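Local coordinates for LPG0439 HIT-related domain-containing protein (PDB 5L0L) that is of unknown function but carries a HIT-related domain, probably akin to the HIT nucleotide hydrolases and transferases, in a probably membrane-anchored protein, at residues 62-65 with 66-69; 192-196 with 197-201. One frame throughout, in Å; residues are numbered along the deposited sequence.

Contact 1 of 2, residues 62-65 with 66-69; sequences TLSS and AFNR
A local contact around a short 3-10 turn brings Ser64 and Ser65 against Phe67 and Arg69, in the loop that leaves strand 51-58 and leads to helix 73-92. Two backbone bonds close the turn: Ala66 N donates to Leu63 O, and Phe67 N to Ser64 O at 3.0 Å. Phe67 then folds its ring back against the turn. CG stands anti to its own carbonyl carbon (chi1 -62°), which turns one ring face to Ser64 CA, a CH-pi contact 4.0 Å from the ring centroid. Leu63 O lies over the same face, 3.7 Å from Phe67 CE1, while Ser64 OG approaches CE2 of that ring at 3.9 Å. The turn opens with an ST motif: Thr62 OG1 accepts from Ser65 N at 3.0 Å. Ser65 OG reaches back to donate to Thr62 O at 2.7 Å, a path set by its chi1 of 67°, which places OG between the backbone N and the carbonyl carbon. Both hydroxyls of this pair thus tie the first residue of the turn to the fourth. At the other end Arg69 stretches from CG to NE alongside the turn, and its NE donates to a lone pair of Ser65 O at 2.8 Å, the oxygen lying close to the guanidinium plane. A water adds a second link between the two residues: it donates to Ser65 OG and accepts from Arg69 NH2, so within this turn the guanidinium is held through both NE and NH2. NH2 also forms a salt bridge with Glu75 of helix 73-92, which would further fix its rotation. Tyr10 meets the Phe67 ring edge-to-face, and Asn68 is hydrogen-bonded to Ser125, joining the loop to neighbouring chain segments.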
loop_
_atom_site.group_PDB
_atom_site.type_symbol
_atom_site.label_atom_id
_atom_site.label_comp_id
_atom_site.label_asym_id
_atom_site.label_seq_id
_atom_site.Cartn_x
_atom_site.Cartn_y
_atom_site.Cartn_z
ATOM N N THR A 62 1.943 -8.404 -24.522
ATOM C CA THR A 62 2.166 -6.987 -24.743
ATOM C C THR A 62 1.898 -6.202 -23.455
ATOM O O THR A 62 1.133 -6.661 -22.579
ATOM C CB THR A 62 1.213 -6.432 -25.805
ATOM O OG1 THR A 62 -0.125 -6.675 -25.371
ATOM C CG2 THR A 62 1.457 -7.097 -27.167
ATOM N N LEU A 63 2.468 -5.004 -23.370
ATOM C CA LEU A 63 2.164 -4.112 -22.245
ATOM C C LEU A 63 0.688 -3.754 -22.267
ATOM O O LEU A 63 0.063 -3.722 -21.219
ATOM C CB LEU A 63 3.015 -2.840 -22.254
ATOM C CG LEU A 63 4.549 -2.962 -22.209
ATOM C CD1 LEU A 63 5.173 -1.641 -21.788
ATOM C CD2 LEU A 63 5.029 -4.072 -21.312
ATOM N N SER A 64 0.138 -3.524 -23.468
ATOM C CA SER A 64 -1.306 -3.221 -23.645
ATOM C C SER A 64 -2.243 -4.260 -23.108
ATOM O O SER A 64 -3.306 -3.916 -22.568
ATOM C CB SER A 64 -1.627 -2.986 -25.117
ATOM O OG SER A 64 -1.090 -1.731 -25.452
ATOM N N SER A 65 -1.865 -5.532 -23.212
ATOM C CA SER A 65 -2.734 -6.598 -22.732
ATOM C C SER A 65 -2.906 -6.527 -21.203
ATOM O O SER A 65 -3.815 -7.133 -20.681
ATOM C CB SER A 65 -2.216 -7.979 -23.108
ATOM O OG SER A 65 -1.011 -8.270 -22.421
ATOM N N ALA A 66 -2.002 -5.822 -20.515
ATOM C CA ALA A 66 -2.113 -5.610 -19.059
ATOM C C ALA A 66 -2.778 -4.286 -18.651
ATOM O O ALA A 66 -2.677 -3.889 -17.456
ATOM C CB ALA A 66 -0.737 -5.727 -18.425
ATOM N N PHE A 67 -3.453 -3.611 -19.588
ATOM C CA PHE A 67 -4.246 -2.421 -19.300
ATOM C C PHE A 67 -5.706 -2.757 -19.152
ATOM O O PHE A 67 -6.213 -3.705 -19.779
ATOM C CB PHE A 67 -4.167 -1.370 -20.414
ATOM C CG PHE A 67 -2.802 -0.795 -20.674
ATOM C CD1 PHE A 67 -1.784 -0.792 -19.712
ATOM C CD2 PHE A 67 -2.543 -0.188 -21.913
ATOM C CE1 PHE A 67 -0.544 -0.231 -20.000
ATOM C CE2 PHE A 67 -1.308 0.363 -22.200
ATOM C CZ PHE A 67 -0.307 0.358 -21.231
ATOM N N ASN A 68 -6.406 -1.987 -18.322
ATOM C CA ASN A 68 -7.877 -1.985 -18.306
ATOM C C ASN A 68 -8.510 -3.369 -18.161
ATOM O O ASN A 68 -9.365 -3.773 -18.961
ATOM C CB ASN A 68 -8.400 -1.256 -19.568
ATOM C CG ASN A 68 -7.871 0.174 -19.684
ATOM O OD1 ASN A 68 -7.457 0.791 -18.699
ATOM N ND2 ASN A 68 -7.884 0.708 -20.877
ATOM N N ARG A 69 -8.108 -4.087 -17.124
ATOM C CA ARG A 69 -8.660 -5.398 -16.884
ATOM C C ARG A 69 -8.473 -5.774 -15.427
ATOM O O ARG A 69 -7.612 -5.171 -14.741
ATOM C CB ARG A 69 -8.008 -6.434 -17.799
ATOM C CG ARG A 69 -6.509 -6.649 -17.620
ATOM C CD ARG A 69 -6.103 -7.992 -18.232
ATOM N NE ARG A 69 -4.663 -8.265 -18.223
ATOM C CZ ARG A 69 -3.982 -8.789 -17.200
ATOM N NH1 ARG A 69 -4.589 -9.075 -16.033
ATOM N NH2 ARG A 69 -2.681 -9.057 -17.348
HETATM O O HOH W 1 -1.556 -9.286 -20.107
#

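Contact 2 of 2, residues 192-196 with 197-201; sequences EYVNS and PEFTE
Phe199 crosses back over the break between two helices to meet Tyr193 and Val194. Its CB lies 3.2 Å from Tyr193 O and near Tyr193 CE2. With CG anti to the backbone N (chi1 178°), the ring is carried to the last turn of helix 176-194. CG sits near Val194 CA, which covers one ring face as a CH-pi contact, 4.0 Å from the centroid. Along one side, CD1 meets Tyr193 CE2 and CD2, with CE2 in the plane of the Phe199 ring at its edge; farther out, CE1 touches Val194 CG2 at 4.1 Å. On the other side, CD2 packs 3.3 Å from Val194 O, and CE2 is more distant from the same oxygen. The backbone of Phe199 is fixed by an N-cap: its N donates to Ser196 OG at 3.2 Å. That hydroxyl in turn donates to a lone pair of Tyr193 O at 2.7 Å, so a single oxygen joins the end of one helix to the start of the next. Tyr193 O also accepts from Ser196 N and is gripped by two donors. Ser196 OG lies above one face of the Tyr193 ring, toward its rim, and Tyr193 OH reaches Glu198 CB. Pro197 begins the second helix, whose Thr200 N gives Ser196 O a weak bond. Both aromatic side chains face helix 73-92, where each touches Leu85; Tyr193 also packs on Val73 of the second subunit, while Phe199 meets Phe203 farther along helix 197-203.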
loop_
_atom_site.group_PDB
_atom_site.type_symbol
_atom_site.label_atom_id
_atom_site.label_comp_id
_atom_site.label_asym_id
_atom_site.label_seq_id
_atom_site.Cartn_x
_atom_site.Cartn_y
_atom_site.Cartn_z
ATOM N N GLU A 192 23.273 -2.895 -4.116
ATOM C CA GLU A 192 23.899 -3.381 -2.873
ATOM C C GLU A 192 22.997 -4.369 -2.149
ATOM O O GLU A 192 23.441 -5.421 -1.657
ATOM C CB GLU A 192 24.254 -2.230 -1.944
ATOM C CG GLU A 192 25.456 -1.437 -2.434
ATOM C CD GLU A 192 25.683 -0.118 -1.734
ATOM O OE1 GLU A 192 24.818 0.372 -0.997
ATOM O OE2 GLU A 192 26.756 0.477 -1.944
ATOM N N TYR A 193 21.732 -4.004 -2.060
ATOM C CA TYR A 193 20.775 -4.834 -1.323
ATOM C C TYR A 193 20.643 -6.212 -1.943
ATOM O O TYR A 193 20.566 -7.225 -1.219
ATOM C CB TYR A 193 19.390 -4.170 -1.184
ATOM C CG TYR A 193 18.527 -4.973 -0.227
ATOM C CD1 TYR A 193 18.796 -4.975 1.146
ATOM C CD2 TYR A 193 17.530 -5.816 -0.695
ATOM C CE1 TYR A 193 18.048 -5.742 2.031
ATOM C CE2 TYR A 193 16.782 -6.587 0.179
ATOM C CZ TYR A 193 17.027 -6.548 1.531
ATOM O OH TYR A 193 16.274 -7.336 2.403
ATOM N N VAL A 194 20.601 -6.265 -3.259
ATOM C CA VAL A 194 20.468 -7.539 -3.979
ATOM C C VAL A 194 21.651 -8.509 -3.722
ATOM O O VAL A 194 21.471 -9.730 -3.841
ATOM C CB VAL A 194 20.319 -7.261 -5.485
ATOM C CG1 VAL A 194 20.602 -8.478 -6.341
ATOM C CG2 VAL A 194 18.949 -6.715 -5.780
ATOM N N ASN A 195 22.817 -7.933 -3.412
ATOM C CA ASN A 195 24.031 -8.654 -3.022
ATOM C C ASN A 195 24.080 -9.079 -1.534
ATOM O O ASN A 195 25.037 -9.740 -1.141
ATOM C CB ASN A 195 25.266 -7.790 -3.354
ATOM C CG ASN A 195 25.410 -7.493 -4.848
ATOM O OD1 ASN A 195 25.975 -6.454 -5.265
ATOM N ND2 ASN A 195 24.897 -8.405 -5.667
ATOM N N SER A 196 23.087 -8.707 -0.710
ATOM C CA SER A 196 23.106 -9.003 0.734
ATOM C C SER A 196 22.560 -10.407 1.092
ATOM O O SER A 196 21.760 -10.974 0.355
ATOM C CB SER A 196 22.325 -7.959 1.521
ATOM O OG SER A 196 20.927 -8.117 1.338
ATOM N N PRO A 197 22.994 -10.965 2.249
ATOM C CA PRO A 197 22.391 -12.214 2.747
ATOM C C PRO A 197 20.894 -12.096 2.984
ATOM O O PRO A 197 20.172 -13.048 2.684
ATOM C CB PRO A 197 23.115 -12.466 4.085
ATOM C CG PRO A 197 24.343 -11.624 4.043
ATOM C CD PRO A 197 24.027 -10.444 3.162
ATOM N N GLU A 198 20.428 -10.951 3.490
ATOM C CA GLU A 198 18.998 -10.753 3.749
ATOM C C GLU A 198 18.171 -10.940 2.495
ATOM O O GLU A 198 17.112 -11.558 2.554
ATOM C CB GLU A 198 18.673 -9.384 4.347
ATOM C CG GLU A 198 19.116 -9.162 5.787
ATOM C CD GLU A 198 20.587 -8.789 5.938
ATOM O OE1 GLU A 198 21.061 -8.807 7.100
ATOM O OE2 GLU A 198 21.281 -8.515 4.918
ATOM N N PHE A 199 18.641 -10.382 1.366
ATOM C CA PHE A 199 17.960 -10.552 0.076
ATOM C C PHE A 199 17.886 -12.036 -0.311
ATOM O O PHE A 199 16.825 -12.545 -0.670
ATOM C CB PHE A 199 18.675 -9.794 -1.049
ATOM C CG PHE A 199 18.034 -9.991 -2.398
ATOM C CD1 PHE A 199 16.972 -9.191 -2.800
ATOM C CD2 PHE A 199 18.471 -10.991 -3.258
ATOM C CE1 PHE A 199 16.370 -9.374 -4.038
ATOM C CE2 PHE A 199 17.871 -11.180 -4.495
ATOM C CZ PHE A 199 16.816 -10.370 -4.888
ATOM N N THR A 200 19.019 -12.712 -0.256
ATOM C CA THR A 200 19.077 -14.124 -0.639
ATOM C C THR A 200 18.143 -14.956 0.246
ATOM O O THR A 200 17.343 -15.728 -0.259
ATOM C CB THR A 200 20.511 -14.655 -0.562
ATOM O OG1 THR A 200 21.302 -13.978 -1.530
ATOM C CG2 THR A 200 20.576 -16.152 -0.861
ATOM N N GLU A 201 18.198 -14.751 1.551
ATOM C CA GLU A 201 17.361 -15.548 2.463
ATOM C C GLU A 201 15.884 -15.308 2.303
ATOM O O GLU A 201 15.097 -16.241 2.441
ATOM C CB GLU A 201 17.794 -15.353 3.911
ATOM C CG GLU A 201 19.180 -15.953 4.118
ATOM C CD GLU A 201 19.690 -15.897 5.544
ATOM O OE1 GLU A 201 18.904 -16.233 6.474
ATOM O OE2 GLU A 201 20.899 -15.553 5.711
#

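Contact 1 precedes contact 2 along the chain, and their centres are 32 Å apart, with nearest atoms about 21 Å apart and no touch. Helix 73-92 links them: contact 1 lies in the loop leading into it and pairs with Glu75 near its start, whereas the aromatic side chains of contact 2 rest on Leu85 in its second half. The six-stranded antiparallel sheet is the other common element, since 62-69 follows its strand 51-58 and helix 197-203 leads to one of its outermost strands, 207-211. The two local contacts therefore lie in separate connections of the same chain, and only contact 2 also meets the second subunit.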